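Putative phosphatase (Clostridium difficile, PDB 3SD7) is a putative phosphatase of the haloacid dehalogenase-like hydrolase family, probably hydrolysing phosphate esters. Local coordinates at residues A[28-37]-A[127-135]; A[184-193]-A[203-214]. All blocks are in the same frame, centred on the assembly; numbering follows the deposited sequence.

Contact 1 and contact 2 are neighbouring pairings in one six-stranded parallel sheet, their centres about 8 Å apart. Across the sheet the strands run 128-133, 31-34, 187-191, 206-210, so contact 1 supplies the first two of these and contact 2 the last two; backbone bonds between 31-34 and 187-191 join them. Along the chain both segments of contact 1 precede those of contact 2, and the 89 residues between the segments of contact 1 are largely helical. At the C-terminal ends of the strands the contacts meet at one sodium ion, bound by Asp37 from contact 1 and Asp192 from contact 2, at what is probably the active-site edge of a Rossmann-like fold.

Contact 1 of 2, residues A[28-37]-A[127-135]; sequences NYEIVLFDLD and KILLVATSK. With NA (sodium ion), chain B.
Lys135 swings CG to the side away from its backbone N (chi1 -160°) and stays extended until a bend at its last torsion brings NZ to Asp37, while Asp37, its CG beside its own backbone N, turns its carboxylate to meet it. The salt bridge from Lys135 NZ to Asp37 OD2 is 2.8 Å long and uses the syn lone pair of that oxygen; a weak bond to OD1 makes the grip two-pronged. On the way Lys135 CD presses against Leu36 CD2 at 3.3 Å, a close approach for two carbons. Next to this pair, Leu36 N gives a 2.7 Å hydrogen bond to the anti lone pair of Asp35 OD1, which helps fix the rotation of that carboxylate; Asp35 OD2 has a salt bridge to Lys168. Thr133 OG1 accepts from Lys135 N in an ST turn.

Behind these loops, strands 31-34 and 128-133 run parallel, with bonds such as Val32 N to Ile128 O (2.8 Å). On one face Leu130 CD1 touches both Ile31 CG2 (3.7 Å) and Leu33 CG, against helix 168-179. On the other, Leu129 CD2 meets Val32 CB at 3.9 Å. At the far end Lys127 NZ reaches back to Tyr29 O (2.9 Å).

The sodium ion is coordinated by Asp37 O at 2.2 Å and by three waters. Two of these waters also give weak hydrogen bonds to the Asp35 carboxylate. Two aspartates separated by a single residue, just beyond the first strand of a parallel sheet and beside a metal, fit the DxDx(T/V) motif of haloacid dehalogenase-like hydrolases.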
loop_
_atom_site.group_PDB
_atom_site.type_symbol
_atom_site.label_atom_id
_atom_site.label_comp_id
_atom_site.label_asym_id
_atom_site.label_seq_id
_atom_site.Cartn_x
_atom_site.Cartn_y
_atom_site.Cartn_z
ATOM N N ASN A 28 -23.819 -4.949 4.922
ATOM C CA ASN A 28 -23.575 -5.216 3.502
ATOM C C ASN A 28 -22.804 -4.050 2.867
ATOM O O ASN A 28 -23.388 -3.026 2.528
ATOM C CB ASN A 28 -24.909 -5.425 2.773
ATOM C CG ASN A 28 -24.741 -5.646 1.259
ATOM O OD1 ASN A 28 -23.694 -6.095 0.786
ATOM N ND2 ASN A 28 -25.791 -5.346 0.504
ATOM N N TYR A 29 -21.504 -4.214 2.668
ATOM C CA TYR A 29 -20.693 -3.149 2.082
ATOM C C TYR A 29 -20.749 -3.163 0.554
ATOM O O TYR A 29 -20.521 -4.187 -0.071
ATOM C CB TYR A 29 -19.259 -3.276 2.538
ATOM C CG TYR A 29 -19.111 -3.232 4.033
ATOM C CD1 TYR A 29 -19.139 -2.030 4.713
ATOM C CD2 TYR A 29 -18.939 -4.397 4.767
ATOM C CE1 TYR A 29 -19.005 -1.982 6.086
ATOM C CE2 TYR A 29 -18.798 -4.361 6.147
ATOM C CZ TYR A 29 -18.836 -3.157 6.798
ATOM O OH TYR A 29 -18.706 -3.106 8.154
ATOM N N GLU A 30 -20.988 -2.011 -0.041
ATOM C CA GLU A 30 -21.115 -1.907 -1.496
ATOM C C GLU A 30 -19.885 -1.294 -2.183
ATOM O O GLU A 30 -19.702 -1.463 -3.387
ATOM C CB GLU A 30 -22.344 -1.091 -1.832
ATOM C CG GLU A 30 -23.616 -1.706 -1.293
ATOM C CD GLU A 30 -24.841 -0.822 -1.480
ATOM O OE1 GLU A 30 -24.765 0.181 -2.231
ATOM O OE2 GLU A 30 -25.884 -1.140 -0.866
ATOM N N ILE A 31 -19.101 -0.538 -1.418
ATOM C CA ILE A 31 -17.894 0.122 -1.910
ATOM C C ILE A 31 -16.742 -0.333 -1.007
ATOM O O ILE A 31 -16.794 -0.124 0.211
ATOM C CB ILE A 31 -18.036 1.689 -1.898
ATOM C CG1 ILE A 31 -19.219 2.133 -2.791
ATOM C CG2 ILE A 31 -16.696 2.353 -2.291
ATOM C CD1 ILE A 31 -19.422 3.664 -2.867
ATOM N N VAL A 32 -15.692 -0.922 -1.585
ATOM C CA VAL A 32 -14.568 -1.441 -0.811
ATOM C C VAL A 32 -13.299 -0.791 -1.324
ATOM O O VAL A 32 -12.987 -0.865 -2.528
ATOM C CB VAL A 32 -14.420 -2.946 -0.947
ATOM C CG1 VAL A 32 -13.313 -3.480 -0.005
ATOM C CG2 VAL A 32 -15.777 -3.667 -0.683
ATOM N N LEU A 33 -12.612 -0.105 -0.429
ATOM C CA LEU A 33 -11.360 0.539 -0.750
ATOM C C LEU A 33 -10.217 -0.323 -0.238
ATOM O O LEU A 33 -10.303 -0.901 0.848
ATOM C CB LEU A 33 -11.246 1.907 -0.105
ATOM C CG LEU A 33 -12.126 3.020 -0.616
ATOM C CD1 LEU A 33 -13.574 2.808 -0.254
ATOM C CD2 LEU A 33 -11.607 4.368 -0.077
ATOM N N PHE A 34 -9.150 -0.387 -1.020
ATOM C CA PHE A 34 -7.959 -1.104 -0.659
ATOM C C PHE A 34 -6.700 -0.237 -0.733
ATOM O O PHE A 34 -6.537 0.522 -1.668
ATOM C CB PHE A 34 -7.695 -2.288 -1.609
ATOM C CG PHE A 34 -8.692 -3.387 -1.537
ATOM C CD1 PHE A 34 -8.422 -4.527 -0.769
ATOM C CD2 PHE A 34 -9.865 -3.344 -2.291
ATOM C CE1 PHE A 34 -9.317 -5.558 -0.720
ATOM C CE2 PHE A 34 -10.772 -4.419 -2.229
ATOM C CZ PHE A 34 -10.489 -5.500 -1.449
ATOM N N ASP A 35 -5.822 -0.363 0.254
ATOM C CA ASP A 35 -4.477 0.178 0.130
ATOM C C ASP A 35 -3.734 -0.813 -0.817
ATOM O O ASP A 35 -4.261 -1.884 -1.162
ATOM C CB ASP A 35 -3.810 0.325 1.485
ATOM C CG ASP A 35 -2.742 1.447 1.489
ATOM O OD1 ASP A 35 -2.030 1.596 0.491
ATOM O OD2 ASP A 35 -2.642 2.206 2.495
ATOM N N LEU A 36 -2.540 -0.473 -1.242
ATOM C CA LEU A 36 -1.794 -1.295 -2.210
ATOM C C LEU A 36 -0.730 -2.159 -1.542
ATOM O O LEU A 36 -0.952 -3.357 -1.301
ATOM C CB LEU A 36 -1.179 -0.394 -3.286
ATOM C CG LEU A 36 -0.444 -1.165 -4.394
ATOM C CD1 LEU A 36 -1.429 -1.812 -5.378
ATOM C CD2 LEU A 36 0.467 -0.220 -5.116
ATOM N N ASP A 37 0.403 -1.527 -1.212
ATOM C CA ASP A 37 1.527 -2.237 -0.589
ATOM C C ASP A 37 1.093 -2.871 0.721
ATOM O O ASP A 37 0.457 -2.227 1.599
ATOM C CB ASP A 37 2.726 -1.315 -0.321
ATOM C CG ASP A 37 3.470 -0.875 -1.568
ATOM O OD1 ASP A 37 3.256 -1.377 -2.712
ATOM O OD2 ASP A 37 4.347 0.010 -1.377
ATOM N N LYS A 127 -19.699 -5.381 -6.343
ATOM C CA LYS A 127 -19.109 -4.371 -5.462
ATOM C C LYS A 127 -18.227 -3.435 -6.256
ATOM O O LYS A 127 -17.624 -3.829 -7.252
ATOM C CB LYS A 127 -18.319 -5.022 -4.341
ATOM C CG LYS A 127 -19.228 -5.821 -3.449
ATOM C CD LYS A 127 -18.593 -6.337 -2.240
ATOM C CE LYS A 127 -19.542 -7.325 -1.536
ATOM N NZ LYS A 127 -20.916 -6.833 -1.161
ATOM N N ILE A 128 -18.198 -2.168 -5.834
ATOM C CA ILE A 128 -17.317 -1.180 -6.418
ATOM C C ILE A 128 -16.020 -1.250 -5.603
ATOM O O ILE A 128 -16.039 -1.123 -4.359
ATOM C CB ILE A 128 -17.921 0.223 -6.303
ATOM C CG1 ILE A 128 -19.161 0.305 -7.189
ATOM C CG2 ILE A 128 -16.883 1.262 -6.763
ATOM C CD1 ILE A 128 -19.992 1.550 -6.954
ATOM N N LEU A 129 -14.919 -1.485 -6.312
ATOM C CA LEU A 129 -13.609 -1.648 -5.697
ATOM C C LEU A 129 -12.747 -0.449 -6.090
ATOM O O LEU A 129 -12.696 -0.033 -7.271
ATOM C CB LEU A 129 -12.966 -2.938 -6.168
ATOM C CG LEU A 129 -13.829 -4.199 -6.043
ATOM C CD1 LEU A 129 -13.030 -5.438 -6.492
ATOM C CD2 LEU A 129 -14.335 -4.373 -4.611
ATOM N N LEU A 130 -12.088 0.114 -5.095
ATOM C CA LEU A 130 -11.238 1.276 -5.301
ATOM C C LEU A 130 -9.889 1.062 -4.645
ATOM O O LEU A 130 -9.777 0.333 -3.660
ATOM C CB LEU A 130 -11.895 2.488 -4.645
ATOM C CG LEU A 130 -13.354 2.836 -4.997
ATOM C CD1 LEU A 130 -13.898 3.983 -4.095
ATOM C CD2 LEU A 130 -13.489 3.168 -6.466
ATOM N N VAL A 131 -8.861 1.739 -5.150
ATOM C CA VAL A 131 -7.559 1.766 -4.490
ATOM C C VAL A 131 -7.313 3.167 -3.965
ATOM O O VAL A 131 -7.517 4.138 -4.700
ATOM C CB VAL A 131 -6.399 1.333 -5.417
ATOM C CG1 VAL A 131 -5.028 1.593 -4.771
ATOM C CG2 VAL A 131 -6.538 -0.150 -5.775
ATOM N N ALA A 132 -6.952 3.257 -2.685
ATOM C CA ALA A 132 -6.586 4.511 -2.039
ATOM C C ALA A 132 -5.263 4.239 -1.331
ATOM O O ALA A 132 -5.208 3.504 -0.351
ATOM C CB ALA A 132 -7.688 4.974 -1.047
ATOM N N THR A 133 -4.199 4.839 -1.841
ATOM C CA THR A 133 -2.852 4.559 -1.381
ATOM C C THR A 133 -1.991 5.815 -1.333
ATOM O O THR A 133 -2.302 6.822 -1.989
ATOM C CB THR A 133 -2.213 3.514 -2.318
ATOM O OG1 THR A 133 -0.897 3.160 -1.874
ATOM C CG2 THR A 133 -2.140 4.016 -3.785
ATOM N N SER A 134 -0.937 5.745 -0.519
ATOM C CA SER A 134 0.055 6.799 -0.437
ATOM C C SER A 134 1.123 6.587 -1.523
ATOM O O SER A 134 1.899 7.498 -1.797
ATOM C CB SER A 134 0.704 6.848 0.966
ATOM O OG SER A 134 -0.235 7.212 1.971
ATOM N N LYS A 135 1.161 5.403 -2.121
ATOM C CA LYS A 135 2.107 5.104 -3.203
ATOM C C LYS A 135 1.751 5.997 -4.386
ATOM O O LYS A 135 0.570 6.331 -4.549
ATOM C CB LYS A 135 1.985 3.642 -3.610
ATOM C CG LYS A 135 3.230 3.117 -4.352
ATOM C CD LYS A 135 3.138 1.634 -4.588
ATOM C CE LYS A 135 4.463 1.007 -5.015
ATOM N NZ LYS A 135 5.399 0.593 -3.917
HETATM NA NA NA B . 0.219 -0.658 3.133
HETATM O O HOH W 1 -0.154 3.654 1.323
HETATM O O HOH W 2 -0.930 0.723 4.369
HETATM O O HOH W 3 0.715 0.912 1.658
HETATM O O HOH W 4 0.740 1.379 -0.814
HETATM O O HOH W 5 2.352 -1.490 3.953
#

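Contact 2 of 2, residues A[184-193]-A[203-214]; sequences KDKVIMVGDR and IGIDSIGVLYGY. With NA (sodium ion), chain B.
Ile205 drives its side chain into the hollow between Val187 and Met189, CG2 lying against Val187 CB at 3.8 Å. Its CG1 stands between the backbone N and the carbonyl carbon (chi1 61°), which sends CG1 roughly along strand 187-191 and lets CD1 turn across it onto Val187 CG1 and Met189 CB; helix 168-179 is a further neighbour of this hydrophobic cluster. On the other face Ile188 lays CG1 across Asp206 CB, and its CD1 fills the notch beside Ile208 CG1 (3.7 Å). Ile208 and Val190 then run alongside one another, with CD1 against CG2. One step on, Val190 CG1 meets Val210 CG1 at 3.9 Å, the two side chains nearly perpendicular.

Where Gly191 faces Gly209 neither strand has a bump, and Gly191 O still accepts from Val210 N. Val210 CG2 rests at 3.5 Å on Asp192 CB, and the same methyl lies over one face of the Tyr212 ring, near its rim. At the other end of the pairing a water bridges Val187 O and Asp206 N, while Gly204 ends helix 194-203 in a Schellman motif, and strand 206-210 then completes the beta-alpha-beta unit.

The polar chemistry gathers at Asp192. Tyr214 N donates to the anti lone pair of Asp192 OD2 at 2.8 Å, nearly straight at 166°, and a water donates to the same oxygen. Asp192 OD1 is bound to the sodium ion at 2.2 Å. Held through both oxygens, the carboxylate presents a fixed metal ligand, consistent with a role in the cation site of a haloacid dehalogenase-like phosphatase.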
loop_
_atom_site.group_PDB
_atom_site.type_symbol
_atom_site.label_atom_id
_atom_site.label_comp_id
_atom_site.label_asym_id
_atom_site.label_seq_id
_atom_site.Cartn_x
_atom_site.Cartn_y
_atom_site.Cartn_z
ATOM N N LYS A 184 -22.379 6.469 3.404
ATOM C CA LYS A 184 -21.048 6.028 3.826
ATOM C C LYS A 184 -21.099 4.760 4.670
ATOM O O LYS A 184 -20.090 4.119 4.825
ATOM C CB LYS A 184 -20.240 7.146 4.527
ATOM C CG LYS A 184 -19.556 8.084 3.535
ATOM C CD LYS A 184 -19.355 9.514 4.053
ATOM C CE LYS A 184 -18.365 9.603 5.162
ATOM N NZ LYS A 184 -18.085 11.031 5.516
ATOM N N ASP A 185 -22.270 4.375 5.182
ATOM C CA ASP A 185 -22.351 3.126 5.960
ATOM C C ASP A 185 -22.077 1.872 5.116
ATOM O O ASP A 185 -21.744 0.827 5.664
ATOM C CB ASP A 185 -23.686 2.994 6.710
ATOM C CG ASP A 185 -23.753 3.860 7.963
ATOM O OD1 ASP A 185 -24.852 4.357 8.269
ATOM O OD2 ASP A 185 -22.713 4.058 8.638
ATOM N N LYS A 186 -22.175 1.965 3.796
ATOM C CA LYS A 186 -21.914 0.803 2.956
ATOM C C LYS A 186 -20.479 0.844 2.408
ATOM O O LYS A 186 -20.176 0.164 1.444
ATOM C CB LYS A 186 -22.907 0.711 1.788
ATOM C CG LYS A 186 -24.386 0.623 2.163
ATOM C CD LYS A 186 -24.655 -0.450 3.208
ATOM C CE LYS A 186 -26.047 -1.066 3.046
ATOM N NZ LYS A 186 -27.141 -0.065 3.018
ATOM N N VAL A 187 -19.616 1.661 3.025
ATOM C CA VAL A 187 -18.214 1.820 2.584
ATOM C C VAL A 187 -17.248 1.231 3.610
ATOM O O VAL A 187 -17.452 1.360 4.822
ATOM C CB VAL A 187 -17.840 3.331 2.350
ATOM C CG1 VAL A 187 -16.448 3.444 1.773
ATOM C CG2 VAL A 187 -18.829 4.024 1.382
ATOM N N ILE A 188 -16.194 0.570 3.127
ATOM C CA ILE A 188 -15.189 -0.020 4.001
ATOM C C ILE A 188 -13.796 0.099 3.394
ATOM O O ILE A 188 -13.629 -0.031 2.191
ATOM C CB ILE A 188 -15.520 -1.482 4.364
ATOM C CG1 ILE A 188 -14.622 -1.967 5.504
ATOM C CG2 ILE A 188 -15.500 -2.417 3.125
ATOM C CD1 ILE A 188 -15.234 -3.198 6.276
ATOM N N MET A 189 -12.809 0.390 4.251
ATOM C CA MET A 189 -11.405 0.487 3.888
ATOM C C MET A 189 -10.634 -0.748 4.376
ATOM O O MET A 189 -10.741 -1.139 5.547
ATOM C CB MET A 189 -10.801 1.746 4.545
ATOM C CG MET A 189 -9.275 1.926 4.339
ATOM S SD MET A 189 -8.887 2.343 2.619
ATOM C CE MET A 189 -7.078 2.295 2.664
ATOM N N VAL A 190 -9.811 -1.296 3.506
ATOM C CA VAL A 190 -8.986 -2.477 3.819
ATOM C C VAL A 190 -7.512 -2.090 3.725
ATOM O O VAL A 190 -7.062 -1.570 2.713
ATOM C CB VAL A 190 -9.274 -3.610 2.843
ATOM C CG1 VAL A 190 -8.438 -4.851 3.182
ATOM C CG2 VAL A 190 -10.762 -3.939 2.825
ATOM N N GLY A 191 -6.743 -2.358 4.778
ATOM C CA GLY A 191 -5.350 -1.975 4.785
ATOM C C GLY A 191 -4.542 -2.712 5.834
ATOM O O GLY A 191 -5.112 -3.334 6.720
ATOM N N ASP A 192 -3.216 -2.611 5.723
ATOM C CA ASP A 192 -2.299 -3.320 6.638
ATOM C C ASP A 192 -1.573 -2.428 7.640
ATOM O O ASP A 192 -0.754 -2.930 8.378
ATOM C CB ASP A 192 -1.235 -4.069 5.865
ATOM C CG ASP A 192 -0.242 -3.122 5.160
ATOM O OD1 ASP A 192 -0.685 -2.090 4.553
ATOM O OD2 ASP A 192 0.979 -3.389 5.158
ATOM N N ARG A 193 -1.893 -1.148 7.697
ATOM C CA ARG A 193 -1.241 -0.248 8.642
ATOM C C ARG A 193 -2.215 0.585 9.407
ATOM O O ARG A 193 -3.354 0.834 8.961
ATOM C CB ARG A 193 -0.297 0.717 7.915
ATOM C CG ARG A 193 0.869 0.051 7.138
ATOM C CD ARG A 193 1.817 -0.826 7.979
ATOM N NE ARG A 193 2.308 -0.160 9.168
ATOM C CZ ARG A 193 3.353 0.661 9.229
ATOM N NH1 ARG A 193 4.068 0.957 8.148
ATOM N NH2 ARG A 193 3.717 1.188 10.399
ATOM N N ILE A 203 -12.679 9.753 8.049
ATOM C CA ILE A 203 -13.699 9.861 7.032
ATOM C C ILE A 203 -15.046 9.333 7.524
ATOM O O ILE A 203 -16.092 9.710 6.994
ATOM C CB ILE A 203 -13.245 9.109 5.754
ATOM C CG1 ILE A 203 -11.948 9.732 5.227
ATOM C CG2 ILE A 203 -14.337 9.131 4.683
ATOM C CD1 ILE A 203 -12.058 11.220 4.901
ATOM N N GLY A 204 -15.030 8.485 8.547
ATOM C CA GLY A 204 -16.254 7.933 9.110
ATOM C C GLY A 204 -16.722 6.662 8.429
ATOM O O GLY A 204 -17.922 6.439 8.272
ATOM N N ILE A 205 -15.781 5.840 7.994
ATOM C CA ILE A 205 -16.096 4.562 7.391
ATOM C C ILE A 205 -15.457 3.418 8.188
ATOM O O ILE A 205 -14.479 3.619 8.946
ATOM C CB ILE A 205 -15.663 4.492 5.894
ATOM C CG1 ILE A 205 -14.163 4.687 5.726
ATOM C CG2 ILE A 205 -16.402 5.589 5.070
ATOM C CD1 ILE A 205 -13.697 4.529 4.285
ATOM N N ASP A 206 -16.022 2.226 8.010
ATOM C CA ASP A 206 -15.530 1.015 8.624
ATOM C C ASP A 206 -14.175 0.613 8.024
ATOM O O ASP A 206 -13.739 1.152 6.985
ATOM C CB ASP A 206 -16.552 -0.126 8.470
ATOM C CG ASP A 206 -17.768 0.030 9.398
ATOM O OD1 ASP A 206 -17.773 0.943 10.251
ATOM O OD2 ASP A 206 -18.724 -0.780 9.284
ATOM N N SER A 207 -13.509 -0.322 8.700
ATOM C CA SER A 207 -12.209 -0.787 8.301
ATOM C C SER A 207 -11.913 -2.235 8.624
ATOM O O SER A 207 -12.387 -2.794 9.619
ATOM C CB SER A 207 -11.111 0.074 8.959
ATOM O OG SER A 207 -11.264 0.102 10.373
ATOM N N ILE A 208 -11.080 -2.821 7.771
ATOM C CA ILE A 208 -10.516 -4.139 7.979
ATOM C C ILE A 208 -8.996 -3.929 8.075
ATOM O O ILE A 208 -8.359 -3.401 7.140
ATOM C CB ILE A 208 -10.748 -5.108 6.815
ATOM C CG1 ILE A 208 -12.247 -5.357 6.616
ATOM C CG2 ILE A 208 -10.012 -6.453 7.122
ATOM C CD1 ILE A 208 -12.577 -6.282 5.437
ATOM N N GLY A 209 -8.427 -4.288 9.217
ATOM C CA GLY A 209 -6.987 -4.268 9.395
ATOM C C GLY A 209 -6.472 -5.674 9.112
ATOM O O GLY A 209 -6.910 -6.661 9.757
ATOM N N VAL A 210 -5.566 -5.807 8.152
ATOM C CA VAL A 210 -5.021 -7.113 7.826
ATOM C C VAL A 210 -3.677 -7.304 8.534
ATOM O O VAL A 210 -2.945 -6.345 8.762
ATOM C CB VAL A 210 -4.874 -7.357 6.304
ATOM C CG1 VAL A 210 -6.181 -6.953 5.576
ATOM C CG2 VAL A 210 -3.659 -6.596 5.692
ATOM N N LEU A 211 -3.354 -8.557 8.848
ATOM C CA LEU A 211 -2.133 -8.908 9.562
ATOM C C LEU A 211 -1.070 -9.559 8.679
ATOM O O LEU A 211 0.030 -9.827 9.161
ATOM C CB LEU A 211 -2.442 -9.863 10.743
ATOM C CG LEU A 211 -3.479 -9.381 11.763
ATOM C CD1 LEU A 211 -3.711 -10.473 12.818
ATOM C CD2 LEU A 211 -3.019 -8.052 12.420
ATOM N N TYR A 212 -1.376 -9.793 7.391
ATOM C CA TYR A 212 -0.426 -10.437 6.483
ATOM C C TYR A 212 0.536 -9.489 5.782
ATOM O O TYR A 212 1.402 -9.932 5.010
ATOM C CB TYR A 212 -1.172 -11.290 5.433
ATOM C CG TYR A 212 -2.129 -10.525 4.577
ATOM C CD1 TYR A 212 -1.663 -9.753 3.494
ATOM C CD2 TYR A 212 -3.504 -10.549 4.814
ATOM C CE1 TYR A 212 -2.525 -9.054 2.709
ATOM C CE2 TYR A 212 -4.374 -9.854 4.018
ATOM C CZ TYR A 212 -3.890 -9.116 2.950
ATOM O OH TYR A 212 -4.767 -8.414 2.162
ATOM N N GLY A 213 0.390 -8.197 6.070
ATOM C CA GLY A 213 1.232 -7.167 5.515
ATOM C C GLY A 213 2.305 -6.678 6.469
ATOM O O GLY A 213 2.989 -7.485 7.169
ATOM N N TYR A 214 2.485 -5.368 6.491
ATOM C CA TYR A 214 3.577 -4.757 7.223
ATOM C C TYR A 214 3.215 -4.224 8.613
ATOM O O TYR A 214 4.085 -3.801 9.347
ATOM C CB TYR A 214 4.284 -3.700 6.348
ATOM C CG TYR A 214 5.078 -4.379 5.261
ATOM C CD1 TYR A 214 6.419 -4.657 5.439
ATOM C CD2 TYR A 214 4.465 -4.816 4.070
ATOM C CE1 TYR A 214 7.150 -5.318 4.488
ATOM C CE2 TYR A 214 5.217 -5.501 3.105
ATOM C CZ TYR A 214 6.550 -5.720 3.326
ATOM O OH TYR A 214 7.325 -6.401 2.415
HETATM NA NA NA B . 0.219 -0.658 3.133
HETATM O O HOH W 6 -18.762 2.191 7.028
HETATM O O HOH W 7 -19.932 4.379 8.185
HETATM O O HOH W 5 2.352 -1.490 3.953
HETATM O O HOH W 2 -0.930 0.723 4.369
HETATM O O HOH W 3 0.715 0.912 1.658
#